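Local coordinates for hypothetical protein ybgI (Escherichia coli, Escherichia coli O157:H7, PDB 1NMO) that is of unproven function but carries a dinuclear metal site within a toroidal hexamer and may help degrade radiation-damaged nucleotides, at residues Ala17-Tyr22 with His97-Ala102; Gly107-Leu112 with Val168-Gly173; Gln8-Lys13 with Glu228-Asn233. All coordinates share one frame; numbering follows the deposited sequence.

Contact 1 of 3, residues Ala17-Tyr22 with His97-Ala102; sequences AAISDY and HLPLDA. With FE (Fe (III) ion), chain H.
His97 swings its ring out with CG opposite the backbone N (chi1 -171°), while Asp21 holds its carboxylate at an intermediate chi1, and between them these torsions bring ND1 of the imidazole onto the acid. The bond from His97 ND1 to Asp21 OD1 measures 2.8 Å and is nearly straight, at 169°. OD1 lies in the imidazole plane and accepts the N-H on its syn lone pair; the carboxylate is nevertheless twisted 35° from the ring. The anti lone pair of the same oxygen takes the backbone N of Tyr22 at 2.7 Å, so two N-H groups grip OD1. The other oxygen, OD2, accepts Leu98 N at 3.0 Å, somewhat out of the carboxylate plane, and is also bonded by Asn25 ND2. Asn25 OD1 in turn takes the backbone N of His97.

Around this polar centre the packing is apolar. Ile19 lays CG2 against Leu98 CB at 3.9 Å and reaches past the proline ring with CD1, 3.8 Å from Pro99 CG. Leu98 pushes its branch up to the acid, and its CD1 also touches the backbone O of Ser20. Tyr22 meets His97 edge to edge, its CD2 lying 3.8 Å from CE1 of the imidazole.

The contact thus ties the loop between helix 3-13 and strand 26-29 to the start of helix 98-102, whose Asp101 binds one iron through OD2 at 2.4 Å, with OD1 farther off at 2.7 Å, alongside His63 and Glu219. His97 also packs against the rings of His63 and Trp68. Asp21 therefore orients a histidine that lies against an iron ligand, consistent with an outer-shell position: with ND1 as donor, its carboxylate fixes the rotation of the imidazole.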
# COMPACT_ATOMS: atom_id res chain seq x y z
N ALA A 17 38.24 6.45 32.58
CA ALA A 17 38.25 6.14 34.00
C ALA A 17 37.53 7.13 34.94
O ALA A 17 36.82 6.70 35.89
CB ALA A 17 39.71 5.93 34.47
N ALA A 18 37.70 8.43 34.66
CA ALA A 18 37.10 9.50 35.48
C ALA A 18 35.57 9.58 35.48
O ALA A 18 34.98 10.16 36.42
CB ALA A 18 37.68 10.86 35.07
N ILE A 19 34.94 8.97 34.48
CA ILE A 19 33.47 9.03 34.33
C ILE A 19 32.67 7.89 34.95
O ILE A 19 32.90 6.71 34.63
CB ILE A 19 33.13 9.17 32.83
CG1 ILE A 19 33.79 10.45 32.32
CG2 ILE A 19 31.64 9.40 32.61
CD1 ILE A 19 34.14 10.45 30.90
N SER A 20 31.73 8.23 35.83
CA SER A 20 30.97 7.17 36.48
C SER A 20 29.85 6.77 35.53
O SER A 20 29.09 7.63 35.06
CB SER A 20 30.39 7.65 37.82
OG SER A 20 29.04 8.05 37.58
N ASP A 21 29.74 5.47 35.29
CA ASP A 21 28.79 4.93 34.34
C ASP A 21 27.77 3.86 34.85
O ASP A 21 27.90 3.31 35.94
CB ASP A 21 29.63 4.35 33.22
CG ASP A 21 29.08 4.65 31.89
OD1 ASP A 21 27.83 4.60 31.73
OD2 ASP A 21 29.93 4.90 30.99
N TYR A 22 26.78 3.57 34.02
CA TYR A 22 25.75 2.55 34.31
C TYR A 22 26.35 1.17 33.88
O TYR A 22 25.68 0.11 33.97
CB TYR A 22 24.49 2.79 33.47
CG TYR A 22 23.87 4.14 33.63
CD1 TYR A 22 23.01 4.39 34.72
CD2 TYR A 22 24.16 5.20 32.72
CE1 TYR A 22 22.44 5.68 34.92
CE2 TYR A 22 23.60 6.50 32.90
CZ TYR A 22 22.74 6.72 34.01
OH TYR A 22 22.18 7.96 34.27
N HIS A 97 30.48 3.63 26.99
CA HIS A 97 29.18 4.30 27.06
C HIS A 97 29.36 5.83 27.29
O HIS A 97 29.78 6.52 26.35
CB HIS A 97 28.33 3.64 28.16
CG HIS A 97 26.90 4.09 28.20
ND1 HIS A 97 26.30 4.56 29.35
CD2 HIS A 97 25.96 4.20 27.22
CE1 HIS A 97 25.07 4.96 29.08
NE2 HIS A 97 24.83 4.74 27.80
N LEU A 98 29.16 6.38 28.49
CA LEU A 98 29.23 7.86 28.59
C LEU A 98 30.47 8.52 28.02
O LEU A 98 30.40 9.60 27.34
CB LEU A 98 28.94 8.33 30.03
CG LEU A 98 27.53 7.82 30.46
CD1 LEU A 98 27.18 8.24 31.90
CD2 LEU A 98 26.45 8.36 29.54
N PRO A 99 31.64 7.91 28.23
CA PRO A 99 32.81 8.60 27.66
C PRO A 99 32.66 8.82 26.17
O PRO A 99 33.13 9.85 25.60
CB PRO A 99 33.98 7.66 28.01
CG PRO A 99 33.50 7.02 29.33
CD PRO A 99 32.04 6.71 28.98
N LEU A 100 31.98 7.90 25.49
CA LEU A 100 31.82 8.07 24.01
C LEU A 100 30.69 9.05 23.66
O LEU A 100 30.50 9.41 22.51
CB LEU A 100 31.66 6.69 23.33
CG LEU A 100 31.90 6.64 21.80
CD1 LEU A 100 33.28 7.20 21.42
CD2 LEU A 100 31.94 5.15 21.44
N ASP A 101 29.92 9.46 24.65
CA ASP A 101 28.91 10.50 24.42
C ASP A 101 29.57 11.87 24.64
O ASP A 101 29.48 12.76 23.81
CB ASP A 101 27.70 10.37 25.40
CG ASP A 101 26.77 9.26 25.01
OD1 ASP A 101 26.47 9.20 23.79
OD2 ASP A 101 26.37 8.43 25.86
N ALA A 102 30.25 12.00 25.79
CA ALA A 102 30.90 13.26 26.20
C ALA A 102 32.19 13.74 25.51
O ALA A 102 32.36 14.93 25.35
CB ALA A 102 31.11 13.25 27.72
FE FE H . 24.49 7.57 24.56
O HOH W 1 23.33 9.32 25.67

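Contact 2 of 3, residues Gly107-Leu112 with Val168-Gly173; sequences GNNAQL and VAWCTG
Thr172 sets its hydroxyl against the flank of Asn108, OG1 lying 3.3 Å from Asn108 CB, because chi1 of 68° places OG1 between the backbone N and the carbonyl carbon. The same rotation turns the methyl CG2 toward the helix, where it packs near Asn108 O and 4.1 Å from Leu112 CG. OG1 itself is hydrogen-bonded to Glu219, and a water donates to it.

Asn109 does most of the joining. Its chi1 of -84° carries the amide toward the backbone of Thr172, and OD1 accepts the N of that residue at 3.2 Å, in the carbonyl plane. Its backbone O is used as well: Trp170 NE1 donates to it at 2.9 Å with a bent N-H···O angle of 142°, coming from above the carbonyl plane. Trp170 stretches its indole toward the helix, and the Asn109 amide stands almost perpendicular to it. Leu112 lies alongside the indole, pointing the other way, its CD1 4.2 Å from Trp170 CD1.

Asn108 turns its amide away from these bonds, ND2 to Asp101 and OD1 to the backbone N of Gly222.

Helix 108-116 is thereby fastened to strand 165-170 and the loop that follows it by two hydrogen bonds in a buried interface. Since Asn108 and Thr172 each hold a carboxylate that binds iron, the contact forms part of the second shell, consistent with positioning Asp101 and Glu219.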
# COMPACT_ATOMS: atom_id res chain seq x y z
N GLY A 107 33.11 12.38 20.66
CA GLY A 107 31.80 12.07 21.21
C GLY A 107 30.55 12.14 20.36
O GLY A 107 30.56 12.91 19.40
N ASN A 108 29.48 11.39 20.72
CA ASN A 108 28.23 11.38 19.98
C ASN A 108 27.72 12.82 19.97
O ASN A 108 27.27 13.30 18.97
CB ASN A 108 27.15 10.50 20.63
CG ASN A 108 27.44 8.97 20.57
OD1 ASN A 108 27.88 8.41 19.53
ND2 ASN A 108 27.15 8.29 21.69
N ASN A 109 27.75 13.48 21.12
CA ASN A 109 27.30 14.86 21.21
C ASN A 109 28.02 15.82 20.24
O ASN A 109 27.36 16.61 19.52
CB ASN A 109 27.47 15.36 22.67
CG ASN A 109 26.29 14.95 23.55
OD1 ASN A 109 25.22 14.67 23.01
ND2 ASN A 109 26.48 14.94 24.92
N ALA A 110 29.35 15.75 20.16
CA ALA A 110 30.05 16.72 19.32
C ALA A 110 29.91 16.48 17.85
O ALA A 110 29.93 17.44 17.09
CB ALA A 110 31.52 16.79 19.68
N GLN A 111 29.76 15.20 17.45
CA GLN A 111 29.63 14.81 16.05
C GLN A 111 28.24 15.14 15.54
O GLN A 111 28.04 15.55 14.36
CB GLN A 111 29.88 13.33 15.87
CG GLN A 111 31.19 12.94 16.40
CD GLN A 111 32.29 13.23 15.41
OE1 GLN A 111 32.05 13.16 14.21
NE2 GLN A 111 33.51 13.50 15.89
N LEU A 112 27.27 15.02 16.42
CA LEU A 112 25.96 15.41 15.97
C LEU A 112 26.12 16.93 15.73
O LEU A 112 25.71 17.45 14.70
CB LEU A 112 24.91 15.14 17.05
CG LEU A 112 23.47 14.74 16.70
CD1 LEU A 112 22.57 15.54 17.54
CD2 LEU A 112 23.16 14.83 15.31
N VAL A 168 20.36 26.21 20.43
CA VAL A 168 19.91 24.82 20.58
C VAL A 168 20.64 24.05 21.70
O VAL A 168 21.72 24.46 22.14
CB VAL A 168 20.24 24.13 19.25
CG1 VAL A 168 19.92 22.69 19.32
CG2 VAL A 168 19.43 24.78 18.16
N ALA A 169 20.04 22.98 22.24
CA ALA A 169 20.88 22.21 23.19
C ALA A 169 20.52 20.77 22.77
O ALA A 169 19.53 20.58 22.07
CB ALA A 169 20.55 22.49 24.66
N TRP A 170 21.27 19.76 23.17
CA TRP A 170 20.94 18.46 22.68
C TRP A 170 21.59 17.43 23.53
O TRP A 170 22.50 17.77 24.29
CB TRP A 170 21.45 18.33 21.25
CG TRP A 170 22.95 18.44 21.08
CD1 TRP A 170 23.86 17.43 21.04
CD2 TRP A 170 23.73 19.66 20.94
NE1 TRP A 170 25.14 17.93 20.90
CE2 TRP A 170 25.09 19.29 20.84
CE3 TRP A 170 23.38 21.04 20.91
CZ2 TRP A 170 26.12 20.24 20.69
CZ3 TRP A 170 24.41 22.01 20.77
CH2 TRP A 170 25.75 21.60 20.66
N CYS A 171 21.14 16.18 23.42
CA CYS A 171 21.79 15.08 24.13
C CYS A 171 21.46 13.91 23.23
O CYS A 171 20.30 13.70 23.01
CB CYS A 171 21.21 14.80 25.53
SG CYS A 171 22.10 13.40 26.34
N THR A 172 22.44 13.18 22.68
CA THR A 172 22.07 12.08 21.82
C THR A 172 21.44 10.87 22.63
O THR A 172 21.58 10.75 23.83
CB THR A 172 23.29 11.52 21.06
OG1 THR A 172 24.14 10.90 22.04
CG2 THR A 172 24.02 12.61 20.21
N GLY A 173 20.70 9.98 21.97
CA GLY A 173 20.18 8.83 22.68
C GLY A 173 18.95 9.06 23.48
O GLY A 173 18.04 9.78 23.03
O HOH W 2 24.63 12.00 24.95

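Contact 3 of 3, residues Gln8-Lys13 with Glu228-Asn233; sequences QLINEK and EWLNEN
Trp229 is the large knob of this helix-helix packing, in which helix 3-13 and helix 221-233 meet through long side chains. The short segments run at 116° to each other with their axes 12.4 Å apart; even the nearest CA atoms, of Ile10 and Leu230, are 8.8 Å apart, and the indole spans the gap. It enters the hollow bordered by Leu9, Ile10 and Lys13. Leu9 reaches back at the indole and sets CD2 against Trp229 CZ3 at 4.0 Å, while Ile10 CD1 touches the same ring corner more loosely. Lys13 covers one face: with its chain bent at chi2 (56°), CG makes a CH-pi contact 4.1 Å from the centroid of the six-membered ring, and CE comes to 3.4 Å from Trp229 NE1. Asn233 lies over the opposite face, making the indole the filling of a sandwich. Next to it on the same helix, Leu230 is a smaller knob, whose CD2 meets Ile10 CD1 at 3.6 Å, the two side chains crossing at about a right angle.

Beyond the ring, Lys13 NZ forms a salt bridge with Glu105. Asn233 is itself held, its ND2 donating to Trp229 O at 3.2 Å, on a lone pair of that carbonyl.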
# COMPACT_ATOMS: atom_id res chain seq x y z
N GLN A 8 43.63 0.15 27.03
CA GLN A 8 44.31 1.33 27.65
C GLN A 8 44.38 2.54 26.66
O GLN A 8 44.24 3.73 27.04
CB GLN A 8 45.76 0.98 28.08
CG GLN A 8 46.55 2.24 28.55
CD GLN A 8 48.08 2.04 28.63
OE1 GLN A 8 48.71 1.29 27.83
NE2 GLN A 8 48.69 2.73 29.58
N LEU A 9 44.56 2.25 25.39
CA LEU A 9 44.66 3.36 24.43
C LEU A 9 43.36 4.22 24.34
O LEU A 9 43.39 5.46 24.35
CB LEU A 9 45.02 2.78 23.07
CG LEU A 9 45.06 3.90 22.03
CD1 LEU A 9 46.26 4.88 22.31
CD2 LEU A 9 45.22 3.30 20.71
N ILE A 10 42.22 3.54 24.21
CA ILE A 10 40.94 4.24 24.06
C ILE A 10 40.61 4.83 25.39
O ILE A 10 40.19 5.96 25.49
CB ILE A 10 39.75 3.29 23.66
CG1 ILE A 10 40.13 2.43 22.48
CG2 ILE A 10 38.55 4.11 23.25
CD1 ILE A 10 40.91 3.20 21.64
N ASN A 11 40.83 4.04 26.43
CA ASN A 11 40.56 4.50 27.76
C ASN A 11 41.23 5.83 28.02
O ASN A 11 40.55 6.79 28.47
CB ASN A 11 41.07 3.47 28.70
CG ASN A 11 39.99 2.58 29.21
OD1 ASN A 11 38.79 2.70 28.86
ND2 ASN A 11 40.38 1.66 30.08
N GLU A 12 42.53 5.94 27.76
CA GLU A 12 43.17 7.26 27.99
C GLU A 12 42.67 8.36 27.07
O GLU A 12 42.52 9.50 27.51
CB GLU A 12 44.71 7.17 27.95
CG GLU A 12 45.26 6.66 29.34
CD GLU A 12 46.63 5.96 29.22
OE1 GLU A 12 47.32 6.17 28.17
OE2 GLU A 12 47.02 5.22 30.18
N LYS A 13 42.37 8.02 25.81
CA LYS A 13 41.88 9.04 24.86
C LYS A 13 40.50 9.56 25.27
O LYS A 13 40.22 10.76 25.28
CB LYS A 13 41.84 8.44 23.46
CG LYS A 13 41.28 9.38 22.32
CD LYS A 13 42.01 10.73 22.17
CE LYS A 13 41.57 11.51 20.91
NZ LYS A 13 42.38 12.85 20.62
N GLU A 228 37.52 5.88 12.93
CA GLU A 228 38.41 6.59 11.97
C GLU A 228 39.61 7.01 12.77
O GLU A 228 40.74 6.90 12.32
CB GLU A 228 37.70 7.82 11.41
CG GLU A 228 36.51 7.44 10.54
CD GLU A 228 35.54 8.61 10.29
OE1 GLU A 228 35.51 9.57 11.17
OE2 GLU A 228 34.81 8.53 9.23
N TRP A 229 39.39 7.48 13.98
CA TRP A 229 40.53 7.88 14.78
C TRP A 229 41.45 6.67 14.95
O TRP A 229 42.69 6.79 14.97
CB TRP A 229 40.09 8.31 16.18
CG TRP A 229 41.21 8.81 17.04
CD1 TRP A 229 41.74 10.09 17.05
CD2 TRP A 229 41.96 8.06 18.01
NE1 TRP A 229 42.79 10.17 17.99
CE2 TRP A 229 42.94 8.93 18.57
CE3 TRP A 229 41.92 6.72 18.46
CZ2 TRP A 229 43.85 8.51 19.56
CZ3 TRP A 229 42.84 6.29 19.44
CH2 TRP A 229 43.79 7.19 19.98
N LEU A 230 40.90 5.47 15.11
CA LEU A 230 41.85 4.35 15.28
C LEU A 230 42.55 4.08 13.94
O LEU A 230 43.72 3.80 13.91
CB LEU A 230 41.14 3.10 15.79
CG LEU A 230 40.66 3.10 17.24
CD1 LEU A 230 39.50 2.16 17.25
CD2 LEU A 230 41.79 2.58 18.24
N ASN A 231 41.83 4.12 12.84
CA ASN A 231 42.48 3.87 11.57
C ASN A 231 43.63 4.88 11.30
O ASN A 231 44.69 4.52 10.73
CB ASN A 231 41.46 3.95 10.44
CG ASN A 231 40.66 2.69 10.31
OD1 ASN A 231 41.21 1.58 10.43
ND2 ASN A 231 39.37 2.81 10.03
N GLU A 232 43.42 6.14 11.68
CA GLU A 232 44.44 7.17 11.43
C GLU A 232 45.57 7.19 12.48
O GLU A 232 46.64 7.76 12.21
CB GLU A 232 43.78 8.58 11.26
CG GLU A 232 42.54 8.58 10.26
CD GLU A 232 41.63 9.85 10.32
OE1 GLU A 232 41.60 10.54 11.40
OE2 GLU A 232 40.91 10.17 9.29
N ASN A 233 45.38 6.58 13.66
CA ASN A 233 46.48 6.64 14.62
C ASN A 233 47.12 5.31 14.93
O ASN A 233 48.03 5.23 15.78
CB ASN A 233 46.02 7.28 15.91
CG ASN A 233 45.78 8.79 15.73
OD1 ASN A 233 46.45 9.62 16.35
ND2 ASN A 233 44.85 9.14 14.87

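Contacts 1 and 2 belong to the metal site, whereas contact 3 is packing near the two chain ends. The first two have centres 14 Å apart and join directly: Asp101 OD1 lies against Asn108 ND2, an apparent hydrogen bond whose 2.4 Å is doubtfully short, and Leu100 O probably accepts Asn108 N at 2.9 Å. Helix 98-102 is followed in the chain by helix 108-116, so the iron ligand Asp101, in contact 1, is met by Asn108 of contact 2. Contact 3, centred about 16 Å from contact 1 and 20 Å from contact 2, pairs residues 8-13, shortly before the loop of contact 1, with helix 221-233, which begins just after the iron ligand Glu219.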